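PDB 1WLU: phenylacetic acid degradation protein PaaI from Thermus thermophilus HB8, which probably hydrolyses acyl-CoA thioesters as a hot dog-fold thioesterase linked to phenylacetic acid degradation. Local coordinates for residues A[11-25]-A[45-58]. Numbering follows the deposited sequence.
Sequences LKVLHLAPGEAVVAG and ALADSAFALASNTR
Leu46 opens the contact from helix 45-56: its CD1 lies 3.7 Å from Val23 CG1 and equally close to Leu11 CD2, carried toward the strand by a CG anti to the backbone N (chi1 179°). Ser49 brings a hydroxyl beside Leu11 CD1, but that OG is bonded to Ala45 O within the helix and to His39 of the second subunit. At Ala50, small enough to let the strand come close, Val23 CG2 lies 3.6 Å from Ala50 CA. Leu53 then spans both strands of the hairpin, its CD1 meeting Val13 CG2 at 3.6 Å and its CB resting near Ala21 CB and Leu16 CD1. The methyl of Ala54 presses on the Glu20 backbone, Ala54 CB lying 3.7 Å from Glu20 CA. Thr57 OG1 accepts a nearly straight bond from Gly19 N (2.8 Å, 165°) and donates to Ala54 O, while CG2 packs against Leu16 CD1. Arg58 lays one guanidinium face over the Pro18-Gly19 peptide, Gly19 N standing 3.6 Å above its plane; Glu86 holds NE by a salt bridge. An apolar helix-on-sheet interface of the hot dog fold thus gives way to polar fastening, one threonine hydroxyl coupling the type II turn to segment 45-58.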
loop_
_atom_site.group_PDB
_atom_site.type_symbol
_atom_site.label_atom_id
_atom_site.label_comp_id
_atom_site.label_asym_id
_atom_site.label_seq_id
_atom_site.Cartn_x
_atom_site.Cartn_y
_atom_site.Cartn_z
ATOM N N LEU A 11 5.858 -15.540 -19.885
ATOM C CA LEU A 11 5.655 -14.122 -20.150
ATOM C C LEU A 11 6.511 -13.618 -21.305
ATOM O O LEU A 11 7.596 -14.143 -21.571
ATOM C CB LEU A 11 5.958 -13.309 -18.888
ATOM C CG LEU A 11 5.233 -13.769 -17.619
ATOM C CD1 LEU A 11 5.532 -12.793 -16.488
ATOM C CD2 LEU A 11 3.733 -13.851 -17.872
ATOM N N LYS A 12 6.007 -12.598 -21.991
ATOM C CA LYS A 12 6.711 -12.000 -23.118
ATOM C C LYS A 12 6.643 -10.485 -23.006
ATOM O O LYS A 12 5.729 -9.941 -22.387
ATOM C CB LYS A 12 6.077 -12.445 -24.435
ATOM C CG LYS A 12 6.119 -13.951 -24.651
ATOM C CD LYS A 12 5.460 -14.344 -25.959
ATOM C CE LYS A 12 5.480 -15.854 -26.145
ATOM N NZ LYS A 12 4.861 -16.263 -27.435
ATOM N N VAL A 13 7.618 -9.804 -23.596
ATOM C CA VAL A 13 7.643 -8.349 -23.562
ATOM C C VAL A 13 7.017 -7.818 -24.845
ATOM O O VAL A 13 7.397 -8.231 -25.943
ATOM C CB VAL A 13 9.089 -7.819 -23.439
ATOM C CG1 VAL A 13 9.095 -6.294 -23.456
ATOM C CG2 VAL A 13 9.724 -8.337 -22.157
ATOM N N LEU A 14 6.045 -6.922 -24.710
ATOM C CA LEU A 14 5.385 -6.340 -25.873
ATOM C C LEU A 14 5.889 -4.929 -26.138
ATOM O O LEU A 14 5.654 -4.371 -27.210
ATOM C CB LEU A 14 3.866 -6.314 -25.685
ATOM C CG LEU A 14 3.175 -7.661 -25.462
ATOM C CD1 LEU A 14 1.669 -7.451 -25.503
ATOM C CD2 LEU A 14 3.599 -8.662 -26.530
ATOM N N HIS A 15 6.569 -4.345 -25.158
ATOM C CA HIS A 15 7.115 -3.008 -25.329
ATOM C C HIS A 15 8.107 -2.670 -24.232
ATOM O O HIS A 15 7.939 -3.062 -23.078
ATOM C CB HIS A 15 5.996 -1.961 -25.355
ATOM C CG HIS A 15 6.410 -0.653 -25.957
ATOM N ND1 HIS A 15 6.964 0.369 -25.217
ATOM C CD2 HIS A 15 6.383 -0.217 -27.239
ATOM C CE1 HIS A 15 7.261 1.379 -26.017
ATOM N NE2 HIS A 15 6.918 1.049 -27.249
ATOM N N LEU A 16 9.167 -1.966 -24.610
ATOM C CA LEU A 16 10.172 -1.528 -23.657
ATOM C C LEU A 16 10.786 -0.260 -24.215
ATOM O O LEU A 16 11.274 -0.240 -25.345
ATOM C CB LEU A 16 11.256 -2.589 -23.450
ATOM C CG LEU A 16 12.278 -2.245 -22.358
ATOM C CD1 LEU A 16 11.576 -2.108 -21.010
ATOM C CD2 LEU A 16 13.342 -3.331 -22.287
ATOM N N ALA A 17 10.731 0.802 -23.426
ATOM C CA ALA A 17 11.277 2.094 -23.814
ATOM C C ALA A 17 11.657 2.799 -22.522
ATOM O O ALA A 17 11.331 2.324 -21.436
ATOM C CB ALA A 17 10.232 2.898 -24.579
ATOM N N PRO A 18 12.355 3.937 -22.614
ATOM C CA PRO A 18 12.744 4.642 -21.390
ATOM C C PRO A 18 11.572 4.916 -20.448
ATOM O O PRO A 18 10.623 5.617 -20.807
ATOM C CB PRO A 18 13.379 5.921 -21.923
ATOM C CG PRO A 18 14.002 5.457 -23.212
ATOM C CD PRO A 18 12.897 4.614 -23.806
ATOM N N GLY A 19 11.643 4.334 -19.253
ATOM C CA GLY A 19 10.612 4.526 -18.246
ATOM C C GLY A 19 9.306 3.766 -18.406
ATOM O O GLY A 19 8.380 3.974 -17.620
ATOM N N GLU A 20 9.209 2.882 -19.394
ATOM C CA GLU A 20 7.968 2.147 -19.594
ATOM C C GLU A 20 8.156 0.749 -20.168
ATOM O O GLU A 20 9.167 0.455 -20.808
ATOM C CB GLU A 20 7.022 2.959 -20.488
ATOM C CG GLU A 20 7.502 3.171 -21.912
ATOM C CD GLU A 20 6.609 4.135 -22.671
ATOM O OE1 GLU A 20 6.812 5.361 -22.546
ATOM O OE2 GLU A 20 5.694 3.670 -23.375
ATOM N N ALA A 21 7.175 -0.115 -19.932
ATOM C CA ALA A 21 7.235 -1.480 -20.428
ATOM C C ALA A 21 5.872 -2.146 -20.384
ATOM O O ALA A 21 5.028 -1.803 -19.557
ATOM C CB ALA A 21 8.223 -2.292 -19.604
ATOM N N VAL A 22 5.658 -3.086 -21.296
ATOM C CA VAL A 22 4.424 -3.855 -21.338
ATOM C C VAL A 22 4.838 -5.318 -21.395
ATOM O O VAL A 22 5.650 -5.710 -22.238
ATOM C CB VAL A 22 3.562 -3.538 -22.582
ATOM C CG1 VAL A 22 2.332 -4.445 -22.599
ATOM C CG2 VAL A 22 3.134 -2.077 -22.572
ATOM N N VAL A 23 4.300 -6.111 -20.475
ATOM C CA VAL A 23 4.582 -7.539 -20.400
ATOM C C VAL A 23 3.252 -8.258 -20.535
ATOM O O VAL A 23 2.252 -7.836 -19.953
ATOM C CB VAL A 23 5.249 -7.910 -19.056
ATOM C CG1 VAL A 23 5.383 -9.422 -18.929
ATOM C CG2 VAL A 23 6.621 -7.255 -18.967
ATOM N N ALA A 24 3.234 -9.338 -21.307
ATOM C CA ALA A 24 2.004 -10.082 -21.525
ATOM C C ALA A 24 2.158 -11.561 -21.231
ATOM O O ALA A 24 3.260 -12.110 -21.261
ATOM C CB ALA A 24 1.534 -9.893 -22.963
ATOM N N GLY A 25 1.034 -12.203 -20.950
ATOM C CA GLY A 25 1.050 -13.623 -20.672
ATOM C C GLY A 25 -0.345 -14.191 -20.808
ATOM O O GLY A 25 -1.301 -13.462 -21.064
ATOM N N ALA A 45 3.132 -11.227 -10.366
ATOM C CA ALA A 45 4.392 -11.488 -11.055
ATOM C C ALA A 45 4.409 -10.787 -12.410
ATOM O O ALA A 45 5.435 -10.250 -12.830
ATOM C CB ALA A 45 4.590 -12.987 -11.237
ATOM N N LEU A 46 3.268 -10.798 -13.088
ATOM C CA LEU A 46 3.142 -10.148 -14.386
ATOM C C LEU A 46 3.380 -8.646 -14.240
ATOM O O LEU A 46 4.191 -8.061 -14.957
ATOM C CB LEU A 46 1.746 -10.398 -14.958
ATOM C CG LEU A 46 1.429 -9.754 -16.307
ATOM C CD1 LEU A 46 2.213 -10.458 -17.408
ATOM C CD2 LEU A 46 -0.062 -9.858 -16.579
ATOM N N ALA A 47 2.674 -8.023 -13.300
ATOM C CA ALA A 47 2.817 -6.589 -13.077
ATOM C C ALA A 47 4.223 -6.240 -12.612
ATOM O O ALA A 47 4.819 -5.270 -13.084
ATOM C CB ALA A 47 1.795 -6.121 -12.047
ATOM N N ASP A 48 4.750 -7.036 -11.689
ATOM C CA ASP A 48 6.083 -6.814 -11.150
ATOM C C ASP A 48 7.147 -6.899 -12.238
ATOM O O ASP A 48 8.143 -6.177 -12.197
ATOM C CB ASP A 48 6.383 -7.842 -10.060
ATOM C CG ASP A 48 7.685 -7.569 -9.352
ATOM O OD1 ASP A 48 7.782 -6.521 -8.685
ATOM O OD2 ASP A 48 8.613 -8.393 -9.464
ATOM N N SER A 49 6.938 -7.785 -13.207
ATOM C CA SER A 49 7.896 -7.935 -14.298
ATOM C C SER A 49 7.930 -6.678 -15.169
ATOM O O SER A 49 9.004 -6.228 -15.567
ATOM C CB SER A 49 7.552 -9.165 -15.141
ATOM O OG SER A 49 7.706 -10.354 -14.382
ATOM N N ALA A 50 6.762 -6.113 -15.464
ATOM C CA ALA A 50 6.699 -4.892 -16.266
ATOM C C ALA A 50 7.335 -3.752 -15.465
ATOM O O ALA A 50 8.053 -2.916 -16.010
ATOM C CB ALA A 50 5.252 -4.564 -16.604
ATOM N N PHE A 51 7.056 -3.738 -14.164
ATOM C CA PHE A 51 7.585 -2.758 -13.216
ATOM C C PHE A 51 9.116 -2.831 -13.199
ATOM O O PHE A 51 9.803 -1.809 -13.269
ATOM C CB PHE A 51 6.986 -3.087 -11.838
ATOM C CG PHE A 51 7.651 -2.408 -10.669
ATOM C CD1 PHE A 51 7.642 -1.024 -10.537
ATOM C CD2 PHE A 51 8.194 -3.174 -9.643
ATOM C CE1 PHE A 51 8.154 -0.417 -9.393
ATOM C CE2 PHE A 51 8.709 -2.575 -8.495
ATOM C CZ PHE A 51 8.686 -1.194 -8.373
ATOM N N ALA A 52 9.640 -4.051 -13.122
ATOM C CA ALA A 52 11.080 -4.273 -13.103
ATOM C C ALA A 52 11.747 -3.776 -14.379
ATOM O O ALA A 52 12.752 -3.066 -14.331
ATOM C CB ALA A 52 11.369 -5.755 -12.916
ATOM N N LEU A 53 11.189 -4.147 -15.525
ATOM C CA LEU A 53 11.765 -3.727 -16.793
ATOM C C LEU A 53 11.700 -2.214 -16.979
ATOM O O LEU A 53 12.695 -1.586 -17.349
ATOM C CB LEU A 53 11.067 -4.444 -17.953
ATOM C CG LEU A 53 11.370 -5.945 -18.039
ATOM C CD1 LEU A 53 10.595 -6.562 -19.190
ATOM C CD2 LEU A 53 12.869 -6.163 -18.227
ATOM N N ALA A 54 10.541 -1.620 -16.714
ATOM C CA ALA A 54 10.400 -0.176 -16.869
ATOM C C ALA A 54 11.372 0.581 -15.970
ATOM O O ALA A 54 12.061 1.496 -16.416
ATOM C CB ALA A 54 8.970 0.253 -16.561
ATOM N N SER A 55 11.430 0.203 -14.698
ATOM C CA SER A 55 12.310 0.891 -13.767
ATOM C C SER A 55 13.791 0.724 -14.089
ATOM O O SER A 55 14.570 1.665 -13.940
ATOM C CB SER A 55 12.032 0.434 -12.328
ATOM O OG SER A 55 12.234 -0.960 -12.165
ATOM N N ASN A 56 14.183 -0.459 -14.546
ATOM C CA ASN A 56 15.586 -0.687 -14.844
ATOM C C ASN A 56 16.088 -0.025 -16.120
ATOM O O ASN A 56 17.289 -0.023 -16.382
ATOM C CB ASN A 56 15.884 -2.188 -14.822
ATOM C CG ASN A 56 16.085 -2.707 -13.404
ATOM O OD1 ASN A 56 17.209 -2.750 -12.898
ATOM N ND2 ASN A 56 14.990 -3.071 -12.744
ATOM N N THR A 57 15.186 0.553 -16.910
ATOM C CA THR A 57 15.623 1.259 -18.115
ATOM C C THR A 57 16.324 2.542 -17.672
ATOM O O THR A 57 17.013 3.183 -18.464
ATOM C CB THR A 57 14.450 1.667 -19.040
ATOM O OG1 THR A 57 13.549 2.526 -18.325
ATOM C CG2 THR A 57 13.715 0.445 -19.550
ATOM N N ARG A 58 16.139 2.917 -16.408
ATOM C CA ARG A 58 16.755 4.129 -15.861
ATOM C C ARG A 58 18.049 3.817 -15.120
ATOM O O ARG A 58 18.750 4.725 -14.670
ATOM C CB ARG A 58 15.803 4.823 -14.881
ATOM C CG ARG A 58 14.441 5.191 -15.442
ATOM C CD ARG A 58 14.558 6.081 -16.666
ATOM N NE ARG A 58 13.288 6.728 -16.979
ATOM C CZ ARG A 58 13.073 7.470 -18.059
ATOM N NH1 ARG A 58 14.045 7.658 -18.942
ATOM N NH2 ARG A 58 11.891 8.040 -18.249
#